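Local coordinates for protein alternansucrase (Leuconostoc mesenteroides, PDB 6HVG) that belongs to glycosyl hydrolase family 70, holds a calcium ion, and carries repeats of the choline-binding and cell-wall-binding type, at residues 387-392 against 426-431; 440-445 against 1283-1288. One frame throughout, in Å; residues are numbered along the deposited sequence.

Interaction 1 (387-392 against 426-431); sequences NENTPH and DTWTAS
H392 lays its side chain over one face of the W428 indole, docking a short helix, 390-393, onto a two-stranded antiparallel hairpin formed by 420-423 and 427-430. A capping box made by N387 and T390 leads into the helix, and the pairing is a worked example of how one large aromatic residue can join two small structural elements.

H392 CB sits over the six-membered ring of W428, 3.4 Å from its centroid, in a CH-pi contact. Farther out, H392 CD2 lies above the fused bond, 3.4 Å from W428 CE2. The imidazole and the five-membered ring have centroids 4.0 Å apart and planes inclined by 33°, a relation that is neither a stack nor edge-to-face. H392 CG lies beside its own backbone N (chi1 -59°), which carries the ring out over the indole.

Neighbouring residues complete the surroundings. H392 ND1 is hydrogen-bonded to the carboxylate of D420 on the partner strand, which should limit rotation of the imidazole. N389 OD1 approaches W428 CZ2 obliquely at 4.0 Å, and F482 of helix 474-495 touches both N389 and W428.

Two bonds close the capping box. N387 N donates to T390 OG1 at 3.1 Å, while N389 N reaches N387 OD1 at 3.1 Å from 50° out of the carbonyl plane.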
ATOM      1  N   ASN A 387      34.094 -34.234  22.274  1.00 59.11           N
ATOM      2  CA  ASN A 387      34.225 -34.742  23.625  1.00 60.10           C
ATOM      3  C   ASN A 387      33.386 -36.030  23.793  1.00 59.93           C
ATOM      4  O   ASN A 387      33.022 -36.646  22.802  1.00 58.73           O
ATOM      5  CB  ASN A 387      33.869 -33.627  24.616  1.00 60.08           C
ATOM      6  CG  ASN A 387      32.438 -33.124  24.470  1.00 63.14           C
ATOM      7  OD1 ASN A 387      31.594 -33.731  23.810  1.00 68.03           O
ATOM      8  ND2 ASN A 387      32.147 -32.046  25.151  1.00 64.03           N
ATOM      9  N   GLU A 388      33.107 -36.429  25.030  1.00 61.67           N
ATOM     10  CA  GLU A 388      32.349 -37.641  25.303  1.00 67.39           C
ATOM     11  C   GLU A 388      30.902 -37.624  24.784  1.00 69.14           C
ATOM     12  O   GLU A 388      30.313 -38.667  24.557  1.00 74.51           O
ATOM     13  CB  GLU A 388      32.399 -38.001  26.807  1.00 73.91           C
ATOM     14  CG  GLU A 388      31.605 -37.107  27.767  1.00 79.34           C
ATOM     15  CD  GLU A 388      32.384 -35.892  28.273  1.00 83.71           C
ATOM     16  OE1 GLU A 388      33.442 -35.554  27.674  1.00 85.86           O
ATOM     17  OE2 GLU A 388      31.907 -35.266  29.252  1.00 82.74           O
ATOM     18  N   ASN A 389      30.339 -36.447  24.564  1.00 68.00           N
ATOM     19  CA  ASN A 389      28.962 -36.337  24.092  1.00 66.28           C
ATOM     20  C   ASN A 389      28.812 -36.282  22.580  1.00 63.60           C
ATOM     21  O   ASN A 389      27.717 -36.478  22.071  1.00 66.76           O
ATOM     22  CB  ASN A 389      28.309 -35.100  24.695  1.00 66.38           C
ATOM     23  CG  ASN A 389      28.426 -35.060  26.199  1.00 67.02           C
ATOM     24  OD1 ASN A 389      28.467 -36.092  26.860  1.00 70.53           O
ATOM     25  ND2 ASN A 389      28.481 -33.874  26.742  1.00 67.11           N
ATOM     26  N   THR A 390      29.895 -36.029  21.861  1.00 60.04           N
ATOM     27  CA  THR A 390      29.819 -35.902  20.408  1.00 56.31           C
ATOM     28  C   THR A 390      29.231 -37.144  19.721  1.00 56.31           C
ATOM     29  O   THR A 390      28.279 -37.020  18.973  1.00 59.32           O
ATOM     30  CB  THR A 390      31.191 -35.548  19.807  1.00 54.72           C
ATOM     31  OG1 THR A 390      31.656 -34.327  20.378  1.00 55.60           O
ATOM     32  CG2 THR A 390      31.133 -35.385  18.298  1.00 54.94           C
ATOM     33  N   PRO A 391      29.780 -38.346  19.960  1.00 59.44           N
ATOM     34  CA  PRO A 391      29.188 -39.516  19.297  1.00 61.81           C
ATOM     35  C   PRO A 391      27.718 -39.763  19.641  1.00 60.45           C
ATOM     36  O   PRO A 391      27.008 -40.348  18.833  1.00 60.34           O
ATOM     37  CB  PRO A 391      30.046 -40.706  19.772  1.00 63.06           C
ATOM     38  CG  PRO A 391      30.812 -40.208  20.931  1.00 62.95           C
ATOM     39  CD  PRO A 391      30.899 -38.717  20.834  1.00 62.27           C
ATOM     40  N   HIS A 392      27.284 -39.346  20.830  1.00 59.25           N
ATOM     41  CA  HIS A 392      25.890 -39.512  21.247  1.00 62.87           C
ATOM     42  C   HIS A 392      24.958 -38.503  20.546  1.00 63.04           C
ATOM     43  O   HIS A 392      23.897 -38.874  20.063  1.00 62.84           O
ATOM     44  CB  HIS A 392      25.756 -39.386  22.772  1.00 66.68           C
ATOM     45  CG  HIS A 392      26.577 -40.379  23.550  1.00 71.25           C
ATOM     46  ND1 HIS A 392      26.767 -41.685  23.142  1.00 75.96           N
ATOM     47  CD2 HIS A 392      27.246 -40.259  24.723  1.00 70.97           C
ATOM     48  CE1 HIS A 392      27.527 -42.318  24.017  1.00 75.14           C
ATOM     49  NE2 HIS A 392      27.826 -41.477  24.990  1.00 74.63           N
ATOM     50  N   ASP A 426      20.111 -38.858  32.672  1.00 84.63           N
ATOM     51  CA  ASP A 426      20.853 -39.860  33.451  1.00 88.88           C
ATOM     52  C   ASP A 426      21.605 -40.818  32.570  1.00 84.02           C
ATOM     53  O   ASP A 426      22.831 -40.961  32.684  1.00 82.84           O
ATOM     54  CB  ASP A 426      19.923 -40.668  34.370  1.00 92.07           C
ATOM     55  CG  ASP A 426      19.415 -39.864  35.556  1.00 96.31           C
ATOM     56  OD1 ASP A 426      18.410 -40.265  36.200  1.00 94.23           O
ATOM     57  OD2 ASP A 426      20.033 -38.821  35.841  1.00 99.80           O
ATOM     58  N   THR A 427      20.858 -41.492  31.706  1.00 77.94           N
ATOM     59  CA  THR A 427      21.414 -42.588  30.951  1.00 79.75           C
ATOM     60  C   THR A 427      21.183 -42.399  29.466  1.00 77.85           C
ATOM     61  O   THR A 427      20.080 -42.068  29.031  1.00 74.16           O
ATOM     62  CB  THR A 427      20.871 -43.956  31.425  1.00 81.11           C
ATOM     63  OG1 THR A 427      19.445 -43.939  31.439  1.00 80.59           O
ATOM     64  CG2 THR A 427      21.392 -44.261  32.823  1.00 84.57           C
ATOM     65  N   TRP A 428      22.252 -42.601  28.701  1.00 75.18           N
ATOM     66  CA  TRP A 428      22.199 -42.523  27.250  1.00 72.81           C
ATOM     67  C   TRP A 428      21.569 -43.789  26.730  1.00 73.99           C
ATOM     68  O   TRP A 428      21.987 -44.886  27.087  1.00 76.14           O
ATOM     69  CB  TRP A 428      23.587 -42.386  26.662  1.00 72.18           C
ATOM     70  CG  TRP A 428      24.220 -41.046  26.876  1.00 73.87           C
ATOM     71  CD1 TRP A 428      25.157 -40.731  27.806  1.00 71.15           C
ATOM     72  CD2 TRP A 428      23.987 -39.847  26.115  1.00 71.36           C
ATOM     73  NE1 TRP A 428      25.529 -39.413  27.673  1.00 70.07           N
ATOM     74  CE2 TRP A 428      24.818 -38.849  26.647  1.00 69.20           C
ATOM     75  CE3 TRP A 428      23.157 -39.525  25.037  1.00 70.38           C
ATOM     76  CZ2 TRP A 428      24.847 -37.552  26.142  1.00 70.25           C
ATOM     77  CZ3 TRP A 428      23.186 -38.228  24.531  1.00 69.92           C
ATOM     78  CH2 TRP A 428      24.026 -37.258  25.088  1.00 69.46           C
ATOM     79  N   THR A 429      20.552 -43.639  25.897  1.00 74.55           N
ATOM     80  CA  THR A 429      19.924 -44.762  25.241  1.00 77.40           C
ATOM     81  C   THR A 429      19.853 -44.489  23.723  1.00 78.70           C
ATOM     82  O   THR A 429      19.621 -43.353  23.272  1.00 78.00           O
ATOM     83  CB  THR A 429      18.515 -44.994  25.819  1.00 79.21           C
ATOM     84  OG1 THR A 429      17.674 -43.901  25.448  1.00 88.02           O
ATOM     85  CG2 THR A 429      18.531 -45.025  27.348  1.00 82.06           C
ATOM     86  N   ALA A 430      20.062 -45.543  22.942  1.00 77.58           N
ATOM     87  CA  ALA A 430      19.879 -45.485  21.502  1.00 75.35           C
ATOM     88  C   ALA A 430      18.509 -44.874  21.207  1.00 76.04           C
ATOM     89  O   ALA A 430      17.542 -45.146  21.916  1.00 76.71           O
ATOM     90  CB  ALA A 430      19.987 -46.886  20.920  1.00 74.46           C
ATOM     91  N   SER A 431      18.422 -44.040  20.181  1.00 75.12           N
ATOM     92  CA  SER A 431      17.156 -43.391  19.848  1.00 74.11           C
ATOM     93  C   SER A 431      16.258 -44.285  19.014  1.00 79.17           C
ATOM     94  O   SER A 431      16.735 -45.113  18.225  1.00 75.90           O
ATOM     95  CB  SER A 431      17.392 -42.076  19.092  1.00 69.56           C
ATOM     96  OG  SER A 431      18.345 -42.249  18.062  1.00 62.98           O
TER

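Interaction 2 (440-445 against 1283-1288); sequences LMTWWP and LQLQNK
T442 makes the first contact, its CG2 methyl lying 4.3 Å from CD1 of L1285. The two loops meeting here are far apart in sequence yet belong to the glycosyl hydrolase family 70 part of the chain, and they illustrate how irregular chain can be joined by side-chain packing. The threonine's OG1 turns to another partner, the hydroxyl of Y416.

W443 follows and meets two residues of 1283-1288. Its CB lies 4.0 Å from L1285 CD2, so the two leucine methyls are divided between successive residues of the loop. Because CG of W443 is anti to the backbone N (chi1 173°), the indole swings past this leucine and brings its five-membered ring to Q1284. There NE2 of Q1284 comes to the ring edge, near the plane, 3.8 Å from W443 CD1. The amide and indole planes are 70° apart, and the glutamine chain folds at chi2 (79°) to deliver the amide. W443 NE1 is hydrogen-bonded to S1307, F1271 meets the indole nearly at right angles, and P445 N lies over one face.

Across the contact, Q1286 N and K1288 N hold L1283 O from opposite faces of its carbonyl plane, closing the turn that bears Q1284 and L1285.

No hydrogen bond joins the two segments, so their mutual attraction should be mainly dispersive, while the bonds to Y416 and S1307 probably fix how T442 and W443 are turned.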
ATOM      1  N   LEU A 440      19.159 -26.978  17.393  1.00 48.00           N
ATOM      2  CA  LEU A 440      19.739 -25.941  18.246  1.00 49.24           C
ATOM      3  C   LEU A 440      20.077 -26.376  19.685  1.00 49.51           C
ATOM      4  O   LEU A 440      20.644 -25.589  20.456  1.00 47.94           O
ATOM      5  CB  LEU A 440      18.825 -24.707  18.277  1.00 50.39           C
ATOM      6  CG  LEU A 440      18.611 -23.939  16.958  1.00 49.45           C
ATOM      7  CD1 LEU A 440      17.575 -22.841  17.134  1.00 48.77           C
ATOM      8  CD2 LEU A 440      19.914 -23.332  16.459  1.00 49.22           C
ATOM      9  N   MET A 441      19.756 -27.618  20.035  1.00 50.70           N
ATOM     10  CA  MET A 441      20.211 -28.221  21.296  1.00 55.57           C
ATOM     11  C   MET A 441      21.695 -28.587  21.239  1.00 58.61           C
ATOM     12  O   MET A 441      22.350 -28.666  22.278  1.00 65.23           O
ATOM     13  CB  MET A 441      19.361 -29.467  21.622  1.00 54.92           C
ATOM     14  CG  MET A 441      19.568 -30.074  23.013  1.00 55.34           C
ATOM     15  SD  MET A 441      18.526 -31.528  23.346  1.00 56.59           S
ATOM     16  CE  MET A 441      19.301 -32.766  22.308  1.00 56.61           C
ATOM     17  N   THR A 442      22.203 -28.797  20.019  1.00 60.53           N
ATOM     18  CA  THR A 442      23.523 -29.354  19.748  1.00 58.36           C
ATOM     19  C   THR A 442      24.396 -28.518  18.810  1.00 57.01           C
ATOM     20  O   THR A 442      25.616 -28.600  18.871  1.00 58.14           O
ATOM     21  CB  THR A 442      23.343 -30.753  19.139  1.00 62.61           C
ATOM     22  OG1 THR A 442      22.753 -31.609  20.134  1.00 62.41           O
ATOM     23  CG2 THR A 442      24.684 -31.350  18.673  1.00 68.09           C
ATOM     24  N   TRP A 443      23.799 -27.723  17.931  1.00 56.23           N
ATOM     25  CA  TRP A 443      24.571 -26.951  16.950  1.00 53.52           C
ATOM     26  C   TRP A 443      24.036 -25.530  16.827  1.00 53.35           C
ATOM     27  O   TRP A 443      22.879 -25.281  17.098  1.00 53.22           O
ATOM     28  CB  TRP A 443      24.532 -27.652  15.590  1.00 52.76           C
ATOM     29  CG  TRP A 443      25.136 -26.877  14.481  1.00 51.18           C
ATOM     30  CD1 TRP A 443      26.409 -26.971  14.000  1.00 51.30           C
ATOM     31  CD2 TRP A 443      24.489 -25.866  13.707  1.00 51.32           C
ATOM     32  NE1 TRP A 443      26.601 -26.076  12.977  1.00 54.38           N
ATOM     33  CE2 TRP A 443      25.436 -25.381  12.779  1.00 52.54           C
ATOM     34  CE3 TRP A 443      23.209 -25.306  13.722  1.00 50.21           C
ATOM     35  CZ2 TRP A 443      25.137 -24.365  11.865  1.00 50.17           C
ATOM     36  CZ3 TRP A 443      22.913 -24.293  12.816  1.00 49.55           C
ATOM     37  CH2 TRP A 443      23.869 -23.835  11.901  1.00 49.27           C
ATOM     38  N   TRP A 444      24.913 -24.601  16.453  1.00 52.89           N
ATOM     39  CA  TRP A 444      24.552 -23.215  16.244  1.00 48.65           C
ATOM     40  C   TRP A 444      25.330 -22.670  15.027  1.00 49.01           C
ATOM     41  O   TRP A 444      26.423 -23.146  14.732  1.00 50.93           O
ATOM     42  CB  TRP A 444      24.876 -22.426  17.532  1.00 50.14           C
ATOM     43  CG  TRP A 444      24.210 -23.036  18.713  1.00 54.35           C
ATOM     44  CD1 TRP A 444      22.987 -22.713  19.211  1.00 57.49           C
ATOM     45  CD2 TRP A 444      24.688 -24.136  19.514  1.00 56.82           C
ATOM     46  NE1 TRP A 444      22.678 -23.532  20.268  1.00 57.51           N
ATOM     47  CE2 TRP A 444      23.706 -24.415  20.472  1.00 57.91           C
ATOM     48  CE3 TRP A 444      25.834 -24.913  19.501  1.00 55.38           C
ATOM     49  CZ2 TRP A 444      23.847 -25.436  21.422  1.00 59.20           C
ATOM     50  CZ3 TRP A 444      25.974 -25.920  20.448  1.00 56.58           C
ATOM     51  CH2 TRP A 444      24.992 -26.171  21.389  1.00 57.23           C
ATOM     52  N   PRO A 445      24.784 -21.664  14.335  1.00 47.24           N
ATOM     53  CA  PRO A 445      25.480 -21.053  13.218  1.00 46.04           C
ATOM     54  C   PRO A 445      26.710 -20.241  13.611  1.00 46.13           C
ATOM     55  O   PRO A 445      27.652 -20.148  12.826  1.00 51.59           O
ATOM     56  CB  PRO A 445      24.422 -20.156  12.599  1.00 45.93           C
ATOM     57  CG  PRO A 445      23.480 -19.849  13.698  1.00 46.09           C
ATOM     58  CD  PRO A 445      23.466 -21.057  14.567  1.00 47.37           C
ATOM     59  N   LEU A1283      30.394 -30.741  11.088  1.00 43.65           N
ATOM     60  CA  LEU A1283      31.163 -31.946  11.406  1.00 42.66           C
ATOM     61  C   LEU A1283      30.751 -32.586  12.732  1.00 44.46           C
ATOM     62  O   LEU A1283      30.900 -33.783  12.879  1.00 46.32           O
ATOM     63  CB  LEU A1283      32.665 -31.646  11.380  1.00 42.99           C
ATOM     64  CG  LEU A1283      33.283 -31.256  10.020  1.00 42.20           C
ATOM     65  CD1 LEU A1283      34.685 -30.728  10.233  1.00 42.64           C
ATOM     66  CD2 LEU A1283      33.313 -32.393   9.048  1.00 42.04           C
ATOM     67  N   GLN A1284      30.231 -31.811  13.688  1.00 46.75           N
ATOM     68  CA  GLN A1284      29.776 -32.358  14.980  1.00 50.21           C
ATOM     69  C   GLN A1284      28.723 -33.428  14.738  1.00 52.99           C
ATOM     70  O   GLN A1284      28.660 -34.436  15.470  1.00 55.13           O
ATOM     71  CB  GLN A1284      29.079 -31.302  15.862  1.00 53.51           C
ATOM     72  CG  GLN A1284      29.849 -30.053  16.184  1.00 52.34           C
ATOM     73  CD  GLN A1284      29.846 -29.064  15.065  1.00 50.21           C
ATOM     74  OE1 GLN A1284      29.903 -29.434  13.881  1.00 46.67           O
ATOM     75  NE2 GLN A1284      29.812 -27.784  15.428  1.00 52.08           N
ATOM     76  N   LEU A1285      27.854 -33.169  13.764  1.00 51.97           N
ATOM     77  CA  LEU A1285      26.717 -34.019  13.513  1.00 54.41           C
ATOM     78  C   LEU A1285      27.105 -35.329  12.866  1.00 55.61           C
ATOM     79  O   LEU A1285      26.342 -36.285  12.985  1.00 61.67           O
ATOM     80  CB  LEU A1285      25.668 -33.302  12.668  1.00 56.47           C
ATOM     81  CG  LEU A1285      24.778 -32.280  13.394  1.00 55.20           C
ATOM     82  CD1 LEU A1285      24.135 -32.842  14.647  1.00 58.38           C
ATOM     83  CD2 LEU A1285      25.582 -31.086  13.778  1.00 55.36           C
ATOM     84  N   GLN A1286      28.281 -35.397  12.241  1.00 56.43           N
ATOM     85  CA  GLN A1286      28.786 -36.646  11.656  1.00 57.36           C
ATOM     86  C   GLN A1286      29.824 -37.354  12.514  1.00 57.19           C
ATOM     87  O   GLN A1286      30.525 -38.251  12.042  1.00 55.71           O
ATOM     88  CB  GLN A1286      29.407 -36.367  10.308  1.00 56.91           C
ATOM     89  CG  GLN A1286      28.483 -35.723   9.305  1.00 58.26           C
ATOM     90  CD  GLN A1286      29.199 -35.487   7.998  1.00 59.71           C
ATOM     91  OE1 GLN A1286      30.292 -34.920   7.970  1.00 67.11           O
ATOM     92  NE2 GLN A1286      28.609 -35.958   6.909  1.00 59.80           N
ATOM     93  N   ASN A1287      29.890 -36.966  13.782  1.00 59.95           N
ATOM     94  CA  ASN A1287      30.884 -37.479  14.738  1.00 56.35           C
ATOM     95  C   ASN A1287      32.287 -37.293  14.233  1.00 56.60           C
ATOM     96  O   ASN A1287      33.070 -38.234  14.253  1.00 65.43           O
ATOM     97  CB  ASN A1287      30.627 -38.955  15.090  1.00 54.33           C
ATOM     98  CG  ASN A1287      31.387 -39.405  16.341  1.00 54.32           C
ATOM     99  OD1 ASN A1287      31.739 -38.615  17.201  1.00 54.69           O
ATOM    100  ND2 ASN A1287      31.690 -40.676  16.406  1.00 54.58           N
ATOM    101  N   LYS A1288      32.593 -36.102  13.739  1.00 53.44           N
ATOM    102  CA  LYS A1288      33.933 -35.775  13.353  1.00 56.26           C
ATOM    103  C   LYS A1288      34.276 -34.606  14.197  1.00 56.58           C
ATOM    104  O   LYS A1288      33.401 -34.020  14.810  1.00 55.71           O
ATOM    105  CB  LYS A1288      34.013 -35.435  11.868  1.00 60.67           C
ATOM    106  CG  LYS A1288      33.747 -36.632  10.981  1.00 65.28           C
ATOM    107  CD  LYS A1288      34.126 -36.292   9.543  1.00 74.23           C
ATOM    108  CE  LYS A1288      33.701 -37.379   8.550  1.00 80.20           C
ATOM    109  NZ  LYS A1288      34.331 -38.695   8.883  1.00 82.93           N
TER

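How the interactions relate
Followed from the N terminus, interaction 1 closes a modest loop, with 33 residues between 387-392 and 426-431. Interaction 2 opens shortly afterwards at 440-445 and closes only at 1283-1288, with 837 residues between. The two are therefore in series, neither nested nor crossed, yet their centres lie about 13 Å apart. They touch where the turn of interaction 2 packs against T390 and P391 of interaction 1, N1287 OD1 lying 3.4 Å from P391 N. Helix 474-495 serves both, Q485 touching W428 as well as M441. The hairpin and the 440-445 loop both pack on helix 474-495, while 1283-1288, returning from much later in the chain, joins through 390-393 and 440-445.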